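Long-range contacts in EmrA (Aquifex aeolicus, PDB 4TKO), which is the periplasmic adaptor of a major facilitator superfamily multidrug efflux pump and probably helps move xenobiotics out of the cell: residues Leu20-Phe25 with Gly244-Leu250; Phe25-Gly29 with Lys50-Tyr56; Val34-Gly39 with Val230-Phe234; Val116-Ile120 with Leu154-Arg158; Lys266-Lys271 with Glu345-Thr349. All coordinates share one frame; numbering follows the deposited sequence.

Contact 1 of 5, residues Leu20-Phe25 with Gly244-Leu250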
# COMPACT_ATOMS: atom_id res chain seq x y z
N LEU A 20 -29.31 20.44 -12.97
CA LEU A 20 -27.98 20.49 -13.56
C LEU A 20 -26.93 20.27 -12.48
O LEU A 20 -27.23 20.36 -11.29
CB LEU A 20 -27.75 21.81 -14.30
CG LEU A 20 -27.85 23.12 -13.52
CD1 LEU A 20 -26.66 23.31 -12.58
CD2 LEU A 20 -27.95 24.28 -14.49
N SER A 21 -25.70 19.98 -12.90
CA SER A 21 -24.62 19.68 -11.97
C SER A 21 -23.40 20.50 -12.27
O SER A 21 -23.06 20.70 -13.43
CB SER A 21 -24.26 18.21 -12.00
OG SER A 21 -25.45 17.48 -11.79
N TYR A 22 -22.74 20.97 -11.22
CA TYR A 22 -21.55 21.77 -11.38
C TYR A 22 -20.34 20.84 -11.35
O TYR A 22 -20.30 19.95 -10.53
CB TYR A 22 -21.49 22.86 -10.29
CG TYR A 22 -22.64 23.86 -10.38
CD1 TYR A 22 -22.67 24.84 -11.37
CD2 TYR A 22 -23.69 23.83 -9.47
CE1 TYR A 22 -23.72 25.73 -11.46
CE2 TYR A 22 -24.72 24.74 -9.53
CZ TYR A 22 -24.75 25.68 -10.55
OH TYR A 22 -25.80 26.58 -10.64
N LEU A 23 -19.40 21.03 -12.28
CA LEU A 23 -18.18 20.22 -12.30
C LEU A 23 -16.98 21.02 -11.86
O LEU A 23 -16.86 22.20 -12.16
CB LEU A 23 -17.90 19.66 -13.69
CG LEU A 23 -19.11 18.98 -14.32
CD1 LEU A 23 -18.73 18.44 -15.68
CD2 LEU A 23 -19.61 17.91 -13.39
N SER A 24 -16.05 20.35 -11.19
CA SER A 24 -14.88 21.02 -10.68
C SER A 24 -13.66 20.11 -10.81
O SER A 24 -13.80 18.92 -11.01
CB SER A 24 -15.13 21.44 -9.23
OG SER A 24 -15.08 20.29 -8.40
N PHE A 25 -12.47 20.68 -10.71
CA PHE A 25 -11.24 19.90 -10.57
C PHE A 25 -11.08 19.52 -9.09
O PHE A 25 -11.49 20.28 -8.20
CB PHE A 25 -10.01 20.68 -11.06
CG PHE A 25 -10.03 21.03 -12.53
CD1 PHE A 25 -10.71 22.15 -12.98
CD2 PHE A 25 -9.35 20.25 -13.46
CE1 PHE A 25 -10.73 22.48 -14.34
CE2 PHE A 25 -9.36 20.57 -14.81
CZ PHE A 25 -10.05 21.68 -15.25
N GLY A 244 -12.52 22.19 -6.40
CA GLY A 244 -13.94 22.21 -6.14
C GLY A 244 -14.69 23.41 -6.66
O GLY A 244 -15.91 23.47 -6.56
N GLN A 245 -13.98 24.33 -7.27
CA GLN A 245 -14.56 25.51 -7.84
C GLN A 245 -15.11 25.21 -9.20
O GLN A 245 -14.42 24.70 -10.02
CB GLN A 245 -13.47 26.54 -7.96
CG GLN A 245 -13.78 27.72 -8.85
CD GLN A 245 -12.59 28.59 -9.15
OE1 GLN A 245 -11.55 28.37 -8.62
NE2 GLN A 245 -12.75 29.56 -9.96
N PRO A 246 -16.36 25.57 -9.41
CA PRO A 246 -17.15 25.24 -10.60
C PRO A 246 -16.48 25.68 -11.92
O PRO A 246 -16.12 26.84 -12.10
CB PRO A 246 -18.45 26.01 -10.38
CG PRO A 246 -18.54 26.18 -8.91
CD PRO A 246 -17.12 26.41 -8.48
N ALA A 247 -16.34 24.72 -12.83
CA ALA A 247 -15.76 24.95 -14.14
C ALA A 247 -16.83 24.91 -15.24
O ALA A 247 -16.85 25.78 -16.12
CB ALA A 247 -14.67 23.91 -14.42
N PHE A 248 -17.70 23.90 -15.20
CA PHE A 248 -18.86 23.82 -16.10
C PHE A 248 -20.11 23.48 -15.33
O PHE A 248 -20.06 23.02 -14.18
CB PHE A 248 -18.68 22.76 -17.20
CG PHE A 248 -17.42 22.91 -17.99
CD1 PHE A 248 -16.21 22.48 -17.48
CD2 PHE A 248 -17.45 23.46 -19.26
CE1 PHE A 248 -15.05 22.61 -18.22
CE2 PHE A 248 -16.30 23.60 -20.00
CZ PHE A 248 -15.10 23.17 -19.49
N ALA A 249 -21.25 23.70 -15.98
CA ALA A 249 -22.50 23.10 -15.56
C ALA A 249 -22.95 22.06 -16.59
O ALA A 249 -22.96 22.33 -17.79
CB ALA A 249 -23.54 24.15 -15.36
N LEU A 250 -23.30 20.86 -16.13
CA LEU A 250 -23.74 19.81 -17.02
C LEU A 250 -25.19 19.47 -16.77
O LEU A 250 -25.59 19.28 -15.63
CB LEU A 250 -22.89 18.56 -16.85
CG LEU A 250 -22.73 17.73 -18.12
CD1 LEU A 250 -22.11 18.57 -19.20
CD2 LEU A 250 -21.88 16.52 -17.83
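Ser21 and Leu250 form a hydrogen-bonded antiparallel pair, with Ser21 N giving to Leu250 O at 2.8 Å and Leu250 N returning a bond to Ser21 O at 2.7 Å. Next along the ladder, Tyr22 and Ala249 make a non-hydrogen-bonded pair. The regular register then breaks: a classic beta bulge sets two residues, Ala247 and Phe248, against the single Leu23, where Leu23 N gives to Phe248 O at 2.8 Å while Ala247 N reaches Leu23 O at 2.7 Å. Beyond the strands, Gly244 N closes the contact on Phe25 O, 2.8 Å away.

The two faces of this ribbon differ sharply. On one, Leu23, Phe248 and Leu250 are buried, with Leu23 CD1 lying 4.3 Å from Leu250 CD2. Leu48 of strand 47-51 meets both Leu23 and Phe248, and Val230 of strand 228-233 meets both Phe248 and Leu250, so the layer packs against strand 47-51 and against the adjoining strand. On the other face the contact is thinner. The exposed Tyr22 touches Ala249 obliquely, its CD1 4.1 Å from Ala249 CB, and CD1 of Leu20 lies over the rim of one face of the same ring. The exposed Pro246 and Gly244 lie beyond, and an isopropyl alcohol molecule sits close to Gly244.

The chemistry is thus divided: backbone amides and carbonyls specify the alignment of the strands, whereas apolar side chains, mostly on the Leu23 face, and further backbone bonds to strand 228-233 join this ribbon to the domain.

Contact 2 of 5, residues Phe25-Gly29 with Lys50-Tyr56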
# COMPACT_ATOMS: atom_id res chain seq x y z
N PHE A 25 -12.47 20.68 -10.71
CA PHE A 25 -11.24 19.90 -10.57
C PHE A 25 -11.08 19.52 -9.09
O PHE A 25 -11.49 20.28 -8.20
CB PHE A 25 -10.01 20.68 -11.06
CG PHE A 25 -10.03 21.03 -12.53
CD1 PHE A 25 -10.71 22.15 -12.98
CD2 PHE A 25 -9.35 20.25 -13.46
CE1 PHE A 25 -10.73 22.48 -14.34
CE2 PHE A 25 -9.36 20.57 -14.81
CZ PHE A 25 -10.05 21.68 -15.25
N ARG A 26 -10.49 18.35 -8.82
CA ARG A 26 -10.26 17.93 -7.44
C ARG A 26 -8.96 18.50 -6.91
O ARG A 26 -8.64 18.40 -5.73
CB ARG A 26 -10.28 16.40 -7.32
CG ARG A 26 -11.53 15.75 -7.93
CD ARG A 26 -11.53 14.24 -7.75
NE ARG A 26 -11.21 13.87 -6.37
CZ ARG A 26 -10.33 12.93 -6.04
NH1 ARG A 26 -9.69 12.24 -6.98
NH2 ARG A 26 -10.08 12.66 -4.76
N VAL A 27 -8.21 19.15 -7.80
CA VAL A 27 -7.02 19.89 -7.41
C VAL A 27 -7.07 21.30 -8.00
O VAL A 27 -7.84 21.57 -8.94
CB VAL A 27 -5.71 19.19 -7.87
CG1 VAL A 27 -5.56 17.84 -7.22
CG2 VAL A 27 -5.69 19.04 -9.37
N SER A 28 -6.24 22.19 -7.48
CA SER A 28 -6.14 23.52 -8.04
C SER A 28 -5.06 23.57 -9.11
O SER A 28 -4.23 22.67 -9.20
CB SER A 28 -5.86 24.55 -6.95
OG SER A 28 -4.58 24.35 -6.39
N GLY A 29 -5.07 24.62 -9.92
CA GLY A 29 -4.08 24.75 -10.97
C GLY A 29 -4.48 25.76 -12.01
O GLY A 29 -5.50 26.42 -11.85
N LYS A 50 -8.41 20.94 -19.02
CA LYS A 50 -7.19 20.38 -18.48
C LYS A 50 -6.34 21.43 -17.79
O LYS A 50 -6.28 22.58 -18.24
CB LYS A 50 -6.40 19.70 -19.61
CG LYS A 50 -5.00 19.27 -19.27
CD LYS A 50 -4.07 19.55 -20.46
CE LYS A 50 -3.07 18.42 -20.64
NZ LYS A 50 -3.73 17.19 -21.19
N LEU A 51 -5.72 21.06 -16.68
CA LEU A 51 -4.82 21.95 -15.96
C LEU A 51 -3.35 21.67 -16.30
O LEU A 51 -3.00 20.58 -16.75
CB LEU A 51 -5.03 21.83 -14.46
CG LEU A 51 -6.44 22.13 -13.89
CD1 LEU A 51 -6.47 21.96 -12.37
CD2 LEU A 51 -6.92 23.52 -14.27
N ASP A 52 -2.50 22.66 -16.10
CA ASP A 52 -1.06 22.47 -16.23
C ASP A 52 -0.53 21.60 -15.08
O ASP A 52 -0.62 21.98 -13.92
CB ASP A 52 -0.37 23.84 -16.22
CG ASP A 52 1.15 23.74 -16.28
OD1 ASP A 52 1.66 22.71 -16.78
OD2 ASP A 52 1.83 24.70 -15.84
N PRO A 53 0.03 20.42 -15.40
CA PRO A 53 0.37 19.46 -14.35
C PRO A 53 1.81 19.51 -13.84
O PRO A 53 2.14 18.73 -12.96
CB PRO A 53 0.14 18.12 -15.03
CG PRO A 53 0.58 18.39 -16.44
CD PRO A 53 0.29 19.86 -16.74
N THR A 54 2.66 20.37 -14.40
CA THR A 54 4.08 20.27 -14.14
C THR A 54 4.37 20.22 -12.63
O THR A 54 5.13 19.37 -12.17
CB THR A 54 4.86 21.43 -14.81
OG1 THR A 54 4.24 22.68 -14.51
CG2 THR A 54 4.88 21.25 -16.30
N TYR A 55 3.73 21.09 -11.87
CA TYR A 55 3.94 21.13 -10.42
C TYR A 55 3.68 19.79 -9.74
O TYR A 55 4.49 19.32 -8.96
CB TYR A 55 3.05 22.19 -9.80
CG TYR A 55 3.25 22.38 -8.31
CD1 TYR A 55 2.75 21.45 -7.40
CD2 TYR A 55 3.90 23.50 -7.82
CE1 TYR A 55 2.93 21.63 -6.04
CE2 TYR A 55 4.08 23.69 -6.46
CZ TYR A 55 3.59 22.75 -5.58
OH TYR A 55 3.77 22.95 -4.23
N TYR A 56 2.52 19.20 -10.02
CA TYR A 56 2.16 17.93 -9.42
C TYR A 56 3.10 16.82 -9.88
O TYR A 56 3.31 15.83 -9.17
CB TYR A 56 0.70 17.58 -9.72
CG TYR A 56 -0.29 18.51 -9.07
CD1 TYR A 56 -0.23 18.78 -7.71
CD2 TYR A 56 -1.26 19.17 -9.82
CE1 TYR A 56 -1.12 19.65 -7.11
CE2 TYR A 56 -2.16 20.05 -9.21
CZ TYR A 56 -2.09 20.28 -7.86
OH TYR A 56 -2.97 21.14 -7.25
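Phe25 turns its CG away from its own carbonyl carbon (chi1 -63°), and Leu51 does the same (chi1 -59°), so that the leucine branch point comes down on the phenylalanine ring. Leu51 CG stands 3.7 Å from the Phe25 ring centroid and 23° off the normal, a CH-pi contact displaced toward the rim. Both methyls spread over the same face: CD1 lies 3.5 Å from Phe25 CD2, and CD2 is nearest Phe25 CZ. Lys50 N, by contrast, meets that ring at its edge. Val241 of strand 240-241 touches both Phe25 and Leu51.

This junction illustrates how a barrel-sandwich hybrid, the lipoyl-like domain of membrane fusion proteins, is joined to its helical hairpin. Strand 47-51 ends here and helix 54-68 begins, with Asp52 before the first turn and its OD1 accepting a weak capping bond from Thr54 N.

Within the first turn of that helix, Tyr56 reaches back to the loop before strand 29-34. Its hydroxyl donates to Ser28 O at 2.8 Å, with the carbonyl oxygen near the plane of the tyrosine ring. Val27 comes from the opposing direction, placing CG2 3.7 Å from Tyr56 CE2 and CB 3.4 Å from Tyr56 OH. Lys216 of helix 202-218, the returning limb of the hairpin, packs against both Val27 and Tyr56, while Arg26 forms a salt bridge with Asp219.

Contact 3 of 5, residues Val34-Gly39 with Val230-Phe234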
# COMPACT_ATOMS: atom_id res chain seq x y z
N VAL A 34 -9.18 24.02 -23.05
CA VAL A 34 -10.61 23.80 -22.92
C VAL A 34 -11.14 23.02 -24.12
O VAL A 34 -11.08 23.49 -25.25
CB VAL A 34 -11.37 25.13 -22.80
CG1 VAL A 34 -12.85 24.87 -22.58
CG2 VAL A 34 -10.80 25.93 -21.65
N TYR A 35 -11.63 21.82 -23.88
CA TYR A 35 -12.00 20.94 -24.98
C TYR A 35 -13.47 21.04 -25.37
O TYR A 35 -13.86 20.60 -26.44
CB TYR A 35 -11.67 19.50 -24.61
CG TYR A 35 -10.21 19.30 -24.28
CD1 TYR A 35 -9.22 19.77 -25.14
CD2 TYR A 35 -9.81 18.67 -23.12
CE1 TYR A 35 -7.88 19.60 -24.85
CE2 TYR A 35 -8.47 18.49 -22.82
CZ TYR A 35 -7.51 18.96 -23.69
OH TYR A 35 -6.18 18.79 -23.39
N LYS A 36 -14.28 21.60 -24.48
CA LYS A 36 -15.73 21.63 -24.66
C LYS A 36 -16.20 23.03 -24.35
O LYS A 36 -15.54 23.75 -23.62
CB LYS A 36 -16.45 20.61 -23.76
CG LYS A 36 -16.26 19.15 -24.18
CD LYS A 36 -16.38 19.01 -25.69
CE LYS A 36 -16.83 17.61 -26.11
NZ LYS A 36 -15.74 16.61 -26.13
N ASP A 37 -17.32 23.43 -24.93
CA ASP A 37 -17.81 24.78 -24.72
C ASP A 37 -19.30 24.71 -24.48
O ASP A 37 -19.91 23.64 -24.62
CB ASP A 37 -17.47 25.68 -25.90
CG ASP A 37 -17.54 27.18 -25.56
OD1 ASP A 37 -18.11 27.55 -24.51
OD2 ASP A 37 -17.02 28.00 -26.35
N LEU A 38 -19.87 25.84 -24.08
CA LEU A 38 -21.31 26.01 -23.90
C LEU A 38 -22.06 25.39 -25.07
O LEU A 38 -21.71 25.62 -26.23
CB LEU A 38 -21.65 27.50 -23.77
CG LEU A 38 -23.12 27.90 -23.71
CD1 LEU A 38 -23.70 27.62 -22.34
CD2 LEU A 38 -23.25 29.36 -24.05
N GLY A 39 -23.07 24.59 -24.78
CA GLY A 39 -23.83 23.92 -25.82
C GLY A 39 -23.35 22.55 -26.29
O GLY A 39 -24.09 21.85 -26.98
N VAL A 230 -23.38 20.83 -22.01
CA VAL A 230 -22.73 21.88 -21.25
C VAL A 230 -23.61 23.11 -21.20
O VAL A 230 -23.79 23.81 -22.19
CB VAL A 230 -21.36 22.26 -21.82
CG1 VAL A 230 -20.71 23.29 -20.95
CG2 VAL A 230 -20.50 21.03 -21.90
N ALA A 231 -24.14 23.36 -20.01
CA ALA A 231 -25.09 24.43 -19.77
C ALA A 231 -24.41 25.76 -19.50
O ALA A 231 -24.99 26.81 -19.78
CB ALA A 231 -26.00 24.06 -18.60
N LYS A 232 -23.19 25.70 -18.96
CA LYS A 232 -22.40 26.90 -18.66
C LYS A 232 -20.92 26.56 -18.64
O LYS A 232 -20.54 25.43 -18.33
CB LYS A 232 -22.81 27.53 -17.32
CG LYS A 232 -24.26 28.02 -17.26
CD LYS A 232 -24.36 29.53 -16.99
CE LYS A 232 -25.72 30.11 -17.41
NZ LYS A 232 -25.75 30.46 -18.87
N ARG A 233 -20.10 27.54 -18.99
CA ARG A 233 -18.65 27.40 -18.86
C ARG A 233 -18.08 28.58 -18.10
O ARG A 233 -18.18 29.72 -18.54
CB ARG A 233 -17.97 27.28 -20.22
CG ARG A 233 -16.46 27.37 -20.11
CD ARG A 233 -15.76 26.82 -21.33
NE ARG A 233 -15.83 27.75 -22.45
CZ ARG A 233 -15.04 28.80 -22.61
NH1 ARG A 233 -14.10 29.06 -21.72
NH2 ARG A 233 -15.20 29.60 -23.66
N PHE A 234 -17.47 28.31 -16.96
CA PHE A 234 -17.03 29.40 -16.09
C PHE A 234 -15.57 29.71 -16.26
O PHE A 234 -15.07 30.65 -15.66
CB PHE A 234 -17.30 29.05 -14.63
CG PHE A 234 -18.73 28.81 -14.32
CD1 PHE A 234 -19.64 29.85 -14.34
CD2 PHE A 234 -19.18 27.54 -13.99
CE1 PHE A 234 -20.97 29.63 -14.04
CE2 PHE A 234 -20.51 27.32 -13.68
CZ PHE A 234 -21.40 28.36 -13.71
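Asp37 and Arg233 meet in a salt bridge, Arg233 NE giving to Asp37 OD1 at 3.1 Å along a nearly straight line of 170°. The carboxylate oxygen lies in the guanidinium plane, yet the donor arrives from above the carboxylate plane, the two flat groups being turned 70° apart. Consistent with this skew, NE makes the one bond, and Arg233 NH2 stays 3.6 Å from Asp37 OD2. A bend at chi3 (76°) swings the guanidinium up to the aspartate, and Arg233 CD packs 3.7 Å from Val34 CG1. The third nitrogen of the group, NH1, has a weak bond to Ile235 O.

Asp37 is engaged at its backbone as well, for its N gives to the side chain of Asp40. The positive end of Lys36 turns away from the contact and forms a salt bridge with Glu46. Two cationic side chains near the loop are thereby matched by acidic partners on this surface of the domain.

The backbone makes a second, neutral link. Gly39 N donates to Val230 O at 2.8 Å. Beside it, Val230 CB comes within 3.4 Å of Asp37 O, setting the buried valine against the loop.

Val230 is also paired through its backbone with Asp40, and just after it, a classic beta bulge places Ala231 and Lys232 opposite the single Ala249. A loop pinned by amide and charge along a bulged strand belongs here to the barrel-sandwich hybrid, the lipoyl-like fold of membrane fusion proteins.

Contact 4 of 5, residues Val116-Ile120 with Leu154-Arg158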
# COMPACT_ATOMS: atom_id res chain seq x y z
N VAL A 116 43.83 -47.55 33.09
CA VAL A 116 44.91 -47.40 34.06
C VAL A 116 44.37 -47.51 35.48
O VAL A 116 45.01 -48.10 36.36
CB VAL A 116 45.64 -46.07 33.87
CG1 VAL A 116 46.19 -45.55 35.19
CG2 VAL A 116 46.76 -46.24 32.83
N GLU A 117 43.20 -46.94 35.72
CA GLU A 117 42.59 -47.02 37.04
C GLU A 117 42.16 -48.45 37.36
O GLU A 117 41.97 -48.79 38.53
CB GLU A 117 41.39 -46.07 37.13
CG GLU A 117 41.68 -44.80 37.91
CD GLU A 117 41.88 -45.05 39.40
OE1 GLU A 117 41.82 -46.23 39.84
OE2 GLU A 117 42.09 -44.06 40.14
N GLU A 118 42.00 -49.27 36.33
CA GLU A 118 41.71 -50.69 36.52
C GLU A 118 42.92 -51.43 37.06
O GLU A 118 42.85 -52.13 38.08
CB GLU A 118 41.25 -51.33 35.21
CG GLU A 118 39.79 -51.10 34.89
CD GLU A 118 38.87 -51.65 35.97
OE1 GLU A 118 38.16 -52.64 35.70
OE2 GLU A 118 38.84 -51.07 37.08
N LYS A 119 44.03 -51.27 36.35
CA LYS A 119 45.31 -51.81 36.77
C LYS A 119 45.67 -51.36 38.18
O LYS A 119 46.03 -52.18 39.02
CB LYS A 119 46.40 -51.40 35.78
CG LYS A 119 46.27 -52.04 34.41
CD LYS A 119 47.26 -51.47 33.42
CE LYS A 119 47.00 -52.04 32.02
NZ LYS A 119 48.04 -51.69 31.02
N ILE A 120 45.57 -50.06 38.46
CA ILE A 120 45.94 -49.57 39.77
C ILE A 120 45.15 -50.26 40.88
O ILE A 120 45.65 -50.45 41.98
CB ILE A 120 45.75 -48.05 39.90
CG1 ILE A 120 46.91 -47.31 39.23
CG2 ILE A 120 45.69 -47.64 41.36
CD1 ILE A 120 46.81 -45.79 39.38
N LEU A 154 52.41 -46.73 37.39
CA LEU A 154 50.98 -46.59 37.13
C LEU A 154 50.38 -45.34 37.79
O LEU A 154 49.44 -44.76 37.26
CB LEU A 154 50.23 -47.84 37.61
CG LEU A 154 49.95 -48.96 36.60
CD1 LEU A 154 51.21 -49.42 35.91
CD2 LEU A 154 49.26 -50.15 37.29
N LEU A 155 50.90 -44.94 38.93
CA LEU A 155 50.28 -43.85 39.68
C LEU A 155 50.62 -42.49 39.10
O LEU A 155 49.82 -41.55 39.19
CB LEU A 155 50.70 -43.89 41.16
CG LEU A 155 49.65 -44.47 42.11
CD1 LEU A 155 50.02 -44.21 43.56
CD2 LEU A 155 48.26 -43.93 41.82
N HIS A 156 51.80 -42.37 38.50
CA HIS A 156 52.22 -41.10 37.94
C HIS A 156 52.06 -41.12 36.42
O HIS A 156 52.32 -40.12 35.74
CB HIS A 156 53.66 -40.76 38.38
CG HIS A 156 54.69 -40.96 37.31
ND1 HIS A 156 55.32 -42.18 37.11
CD2 HIS A 156 55.24 -40.11 36.42
CE1 HIS A 156 56.19 -42.06 36.12
NE2 HIS A 156 56.15 -40.81 35.68
N GLU A 157 51.62 -42.25 35.89
CA GLU A 157 51.13 -42.27 34.52
C GLU A 157 49.61 -42.09 34.58
O GLU A 157 48.93 -42.06 33.55
CB GLU A 157 51.52 -43.57 33.81
CG GLU A 157 50.37 -44.52 33.51
CD GLU A 157 50.78 -45.68 32.61
OE1 GLU A 157 51.94 -46.16 32.72
OE2 GLU A 157 49.95 -46.10 31.77
N ARG A 158 49.09 -41.95 35.79
CA ARG A 158 47.68 -41.66 35.99
C ARG A 158 47.44 -40.17 35.97
O ARG A 158 46.74 -39.67 35.09
CB ARG A 158 47.16 -42.23 37.32
CG ARG A 158 45.95 -41.49 37.85
CD ARG A 158 45.17 -42.28 38.88
NE ARG A 158 45.73 -42.17 40.23
CZ ARG A 158 45.11 -42.60 41.32
NH1 ARG A 158 43.92 -43.17 41.23
NH2 ARG A 158 45.68 -42.47 42.52
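Ile120 and Leu154 lie alongside, pointing opposite ways, bringing Ile120 CG1 to 3.7 Å from Leu154 CB. The end of the isoleucine then does double duty. Its CD1 meets CD2 of the Leu155 side chain, which runs roughly perpendicular to it, and it also lies over one face of the Arg158 guanidinium, 3.8 Å above the plane and toward the rim. Arg158, with CG anti to its backbone N (chi1 155°) and a bend at chi3, carries its charged end past this methyl to Glu117. The carboxylate and guanidinium planes are 58° apart, and Glu117 OE2 forms a salt bridge with Arg158 NH1, although its modelled length is doubtful. On the other flank, Lys119 brings its CB to 3.5 Å from Leu154 CD2. Val116 turns CG1 toward Arg158 CB at 4.1 Å, while its CG2 faces the carboxylate of Glu157.

Buried Val116 and Ile120 thus form an apolar seam bordered by charged side chains, consistent with the predicted coiled coil. The register runs in opposite directions, Val116 nearest Arg158 and Ile120 nearest Leu154, and helix 102-135 lies against the end of helix 141-156, just before helix 159-193 continues the returning limb of the long hairpin.

Contact 5 of 5, residues Lys266-Lys271 with Glu345-Thr349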
# COMPACT_ATOMS: atom_id res chain seq x y z
N LYS A 266 -56.27 32.81 -22.41
CA LYS A 266 -56.22 31.62 -23.25
C LYS A 266 -55.88 30.38 -22.45
O LYS A 266 -55.33 29.44 -22.98
CB LYS A 266 -55.23 31.79 -24.40
CG LYS A 266 -54.08 32.70 -24.12
CD LYS A 266 -53.06 32.67 -25.26
CE LYS A 266 -53.52 33.43 -26.48
NZ LYS A 266 -52.42 33.54 -27.50
N LEU A 267 -56.24 30.37 -21.18
CA LEU A 267 -55.97 29.20 -20.36
C LEU A 267 -57.23 28.38 -20.14
O LEU A 267 -57.21 27.38 -19.42
CB LEU A 267 -55.37 29.63 -19.01
CG LEU A 267 -54.76 28.50 -18.18
CD1 LEU A 267 -53.36 28.88 -17.75
CD2 LEU A 267 -55.62 28.17 -16.96
N LYS A 268 -58.31 28.80 -20.79
CA LYS A 268 -59.65 28.28 -20.54
C LYS A 268 -59.71 26.77 -20.28
O LYS A 268 -60.00 26.33 -19.17
CB LYS A 268 -60.59 28.64 -21.70
CG LYS A 268 -60.08 29.79 -22.58
CD LYS A 268 -61.21 30.37 -23.45
CE LYS A 268 -60.66 31.30 -24.54
NZ LYS A 268 -60.39 30.57 -25.80
N GLY A 269 -59.42 25.97 -21.31
CA GLY A 269 -59.61 24.53 -21.20
C GLY A 269 -58.36 23.72 -20.95
O GLY A 269 -58.34 22.51 -21.17
N VAL A 270 -57.31 24.40 -20.49
CA VAL A 270 -56.00 23.78 -20.28
C VAL A 270 -55.90 23.10 -18.91
O VAL A 270 -56.41 23.61 -17.91
CB VAL A 270 -54.89 24.81 -20.41
CG1 VAL A 270 -53.55 24.19 -20.07
CG2 VAL A 270 -54.86 25.39 -21.81
N LYS A 271 -55.20 21.98 -18.85
CA LYS A 271 -55.21 21.19 -17.63
C LYS A 271 -54.07 20.16 -17.59
O LYS A 271 -53.63 19.65 -18.62
CB LYS A 271 -56.57 20.51 -17.50
CG LYS A 271 -56.68 19.46 -16.42
CD LYS A 271 -56.93 18.08 -17.02
CE LYS A 271 -58.13 18.08 -17.97
NZ LYS A 271 -58.22 16.79 -18.70
N GLU A 345 -48.22 24.77 -28.72
CA GLU A 345 -49.67 24.60 -28.80
C GLU A 345 -50.12 23.61 -27.75
O GLU A 345 -49.63 22.48 -27.70
CB GLU A 345 -50.08 24.12 -30.20
CG GLU A 345 -49.79 25.15 -31.30
CD GLU A 345 -50.35 24.75 -32.66
OE1 GLU A 345 -51.01 23.70 -32.73
OE2 GLU A 345 -50.13 25.49 -33.65
N ILE A 346 -51.05 24.02 -26.89
CA ILE A 346 -51.56 23.09 -25.89
C ILE A 346 -53.02 22.74 -26.18
O ILE A 346 -53.82 23.58 -26.58
CB ILE A 346 -51.45 23.65 -24.47
CG1 ILE A 346 -50.07 24.26 -24.25
CG2 ILE A 346 -51.65 22.55 -23.47
CD1 ILE A 346 -49.86 24.81 -22.85
N ARG A 347 -53.36 21.50 -25.92
CA ARG A 347 -54.68 21.01 -26.18
C ARG A 347 -55.68 21.32 -25.09
O ARG A 347 -55.54 20.93 -23.96
CB ARG A 347 -54.60 19.52 -26.42
CG ARG A 347 -55.92 18.84 -26.67
CD ARG A 347 -56.67 19.44 -27.84
NE ARG A 347 -57.04 18.42 -28.79
CZ ARG A 347 -58.26 18.24 -29.26
NH1 ARG A 347 -59.24 19.02 -28.87
NH2 ARG A 347 -58.48 17.27 -30.12
N ARG A 348 -56.73 22.05 -25.46
CA ARG A 348 -57.84 22.33 -24.55
C ARG A 348 -58.76 21.12 -24.40
O ARG A 348 -58.67 20.16 -25.16
CB ARG A 348 -58.63 23.54 -25.03
CG ARG A 348 -57.88 24.84 -24.94
CD ARG A 348 -58.83 26.00 -25.15
NE ARG A 348 -58.19 27.29 -24.97
CZ ARG A 348 -57.76 28.04 -25.98
NH1 ARG A 348 -57.90 27.61 -27.23
NH2 ARG A 348 -57.18 29.22 -25.74
N THR A 349 -59.65 21.15 -23.41
CA THR A 349 -60.60 20.06 -23.22
C THR A 349 -62.02 20.59 -22.98
O THR A 349 -63.00 19.88 -23.19
CB THR A 349 -60.20 19.17 -22.04
OG1 THR A 349 -58.82 18.82 -22.16
CG2 THR A 349 -61.05 17.91 -22.03
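Gly269 and Thr349 make the central backbone link, Thr349 N giving to Gly269 O at 2.9 Å. Lacking a side chain, Gly269 lets its CA come within 4.4 Å of Arg348 CA. From there the Arg348 side chain, extended from CG to NE, runs beside the glycine and ends near Lys266, where NH2 makes a weak bond of 3.3 Å to Lys266 O. Lys268 NZ stands over one face of the same guanidinium, 3.5 Å from NH2; two like charges this close probably oppose each other. On the buried side, Val270 CG1 touches Ile346 CG2 at 4.2 Å.

A second shell sets these groups in place. A type I turn from Leu267 to Val270, closed by Val270 N on Leu267 O, aims the Gly269 carbonyl at the strand end. Arg348 NH1 has a weak bond to Ile5 O, Lys266 NZ gives to Ile9 O, and Asn274 holds the hydroxyl of Thr349.

The loop joins strands 256-263 and 275-280, whereas strand 342-347, which leads into Arg348, runs antiparallel between strands 7-24 and 275-280, bringing the two ends of the modelled chain together in the beta-barrel region.

Overall arrangement
From the N terminus, the long first strand opens contact 1 at residues 20-25, a loop that closes only at 244-250 and encloses contacts 2, 3 and 4. Contact 2 shares Phe25 with it and closes early, where the chain enters the helices. Contact 3 opens within that short loop but closes at 230-234, so it crosses contact 2; its strand then pairs with that of contact 1. Contact 4 nests inside both longer loops and ties the limbs of the hairpin, its centre about 107 Å from that of contact 1. Contact 5 follows in series, joining the chain's C-terminal end to the beta-barrel region.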